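Local coordinates for protein pectate lyase (PDB 1GXM) that cleaves the pectin backbone polygalacturonate by anti-beta-elimination, as the catalytic module of a family 10 polysaccharide lyase, at residues I178-Q182 and E234-A238. Residues are numbered along the deposited sequence; the frame is centred on the assembly and turned at random.
Sequences ILKAQ and EIEQA. Unlike the reference sequence in segment 234-238: Gln237 (reference Arg).
Leu179 and Gln182 meet Ala238 through two different rotations about the first side-chain bond. In Leu179, CG lies opposite the carbonyl carbon (chi1 -67°), which sends the isobutyl group from the end of one helix to the flank of the other; in Gln182 CG lies opposite the backbone N (chi1 -168°), and the extended chain carries its amide to the same alanine.

The two methyls of Leu179 divide the work. CD2 packs against Ala238 CB at 3.5 Å, tighter than usual for two carbons, while CD1 reaches CG1 of Ile235 at 3.9 Å, the two side chains crossing at roughly a right angle. Glu234 approaches Leu179 from the opposite direction, and its carboxylate carbon CD lies 4.0 Å from Leu179 CD1, so the acid borders the apolar patch by van der Waals contact.

The polar element is one nearly straight hydrogen bond, from Gln182 NE2 to Ala238 O (3.0 Å, 168° at the hydrogen). The acceptor lies almost in the glutamine's amide plane. Thr190 O takes a second bond from NE2, so the buried amide nitrogen is gripped by two carbonyls and its rotation is restricted. Gln182 OE1 meanwhile sits 3.1 Å from Ala238 CB, placing both ends of the amide beside one residue.

The chain turns out of helix 161-181 at Gln182, and the contact joins this C-terminal end to the first turns of helix 233-246, with Trp192 against the glutamine, Thr190 following directly on strand 188-189, and helix 219-226 packed against Ile178.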
loop_
_atom_site.group_PDB
_atom_site.type_symbol
_atom_site.label_atom_id
_atom_site.label_comp_id
_atom_site.label_asym_id
_atom_site.label_seq_id
_atom_site.Cartn_x
_atom_site.Cartn_y
_atom_site.Cartn_z
ATOM N N ILE A 178 0.228 -8.175 9.229
ATOM C CA ILE A 178 0.049 -6.772 9.554
ATOM C C ILE A 178 -0.132 -6.576 11.056
ATOM O O ILE A 178 0.470 -5.713 11.655
ATOM C CB ILE A 178 -1.119 -6.196 8.751
ATOM C CG1 ILE A 178 -0.685 -6.023 7.291
ATOM C CG2 ILE A 178 -1.594 -4.886 9.336
ATOM C CD1 ILE A 178 -1.811 -5.794 6.374
ATOM N N LEU A 179 -0.924 -7.435 11.664
ATOM C CA LEU A 179 -1.171 -7.327 13.089
ATOM C C LEU A 179 0.098 -7.601 13.893
ATOM O O LEU A 179 0.372 -6.908 14.864
ATOM C CB LEU A 179 -2.271 -8.282 13.513
ATOM C CG LEU A 179 -3.657 -7.966 12.982
ATOM C CD1 LEU A 179 -4.614 -9.109 13.300
ATOM C CD2 LEU A 179 -4.187 -6.633 13.502
ATOM N N LYS A 180 0.884 -8.594 13.474
ATOM C CA LYS A 180 2.138 -8.915 14.153
ATOM C C LYS A 180 3.202 -7.838 13.935
ATOM O O LYS A 180 4.056 -7.605 14.782
ATOM C CB LYS A 180 2.654 -10.268 13.704
ATOM C CG LYS A 180 1.944 -11.405 14.371
ATOM C CD LYS A 180 2.398 -12.719 13.799
ATOM C CE LYS A 180 1.854 -13.878 14.616
ATOM N NZ LYS A 180 0.388 -13.844 14.652
ATOM N N ALA A 181 3.138 -7.164 12.790
ATOM C CA ALA A 181 4.149 -6.177 12.442
ATOM C C ALA A 181 3.895 -4.823 13.073
ATOM O O ALA A 181 4.801 -4.002 13.172
ATOM C CB ALA A 181 4.254 -6.040 10.947
ATOM N N GLN A 182 2.655 -4.564 13.454
ATOM C CA GLN A 182 2.278 -3.270 13.972
ATOM C C GLN A 182 3.169 -2.939 15.148
ATOM O O GLN A 182 3.344 -3.737 16.063
ATOM C CB GLN A 182 0.808 -3.248 14.351
ATOM C CG GLN A 182 0.266 -1.846 14.636
ATOM C CD GLN A 182 -1.241 -1.844 14.826
ATOM O OE1 GLN A 182 -1.866 -2.907 14.880
ATOM N NE2 GLN A 182 -1.828 -0.667 14.909
ATOM N N GLU A 234 -9.369 -7.894 17.975
ATOM C CA GLU A 234 -7.979 -7.514 17.750
ATOM C C GLU A 234 -7.840 -6.536 16.605
ATOM O O GLU A 234 -7.040 -5.600 16.679
ATOM C CB GLU A 234 -7.079 -8.721 17.489
ATOM C CG GLU A 234 -5.608 -8.321 17.543
ATOM C CD GLU A 234 -4.618 -9.440 17.252
ATOM O OE1 GLU A 234 -5.048 -10.592 17.030
ATOM O OE2 GLU A 234 -3.407 -9.146 17.233
ATOM N N ILE A 235 -8.589 -6.740 15.537
ATOM C CA ILE A 235 -8.487 -5.853 14.382
ATOM C C ILE A 235 -9.031 -4.490 14.709
ATOM O O ILE A 235 -8.404 -3.491 14.368
ATOM C CB ILE A 235 -9.127 -6.476 13.137
ATOM C CG1 ILE A 235 -8.230 -7.660 12.708
ATOM C CG2 ILE A 235 -9.316 -5.414 12.044
ATOM C CD1 ILE A 235 -8.821 -8.533 11.673
ATOM N N GLU A 236 -10.153 -4.422 15.418
ATOM C CA GLU A 236 -10.683 -3.146 15.833
ATOM C C GLU A 236 -9.668 -2.409 16.704
ATOM O O GLU A 236 -9.436 -1.220 16.526
ATOM C CB GLU A 236 -12.027 -3.313 16.561
ATOM C CG GLU A 236 -12.510 -1.989 17.127
ATOM C CD GLU A 236 -13.919 -2.024 17.673
ATOM O OE1 GLU A 236 -14.485 -3.116 17.761
ATOM O OE2 GLU A 236 -14.454 -0.963 18.036
ATOM N N GLN A 237 -9.063 -3.115 17.640
ATOM C CA GLN A 237 -8.046 -2.525 18.482
ATOM C C GLN A 237 -6.869 -1.993 17.647
ATOM O O GLN A 237 -6.381 -0.894 17.879
ATOM C CB GLN A 237 -7.511 -3.559 19.466
ATOM C CG GLN A 237 -6.356 -2.982 20.290
ATOM C CD GLN A 237 -5.796 -3.947 21.290
ATOM O OE1 GLN A 237 -6.099 -3.846 22.473
ATOM N NE2 GLN A 237 -4.966 -4.874 20.835
ATOM N N ALA A 238 -6.427 -2.781 16.687
ATOM C CA ALA A 238 -5.302 -2.388 15.834
ATOM C C ALA A 238 -5.629 -1.131 15.053
ATOM O O ALA A 238 -4.816 -0.230 14.927
ATOM C CB ALA A 238 -4.935 -3.513 14.863
#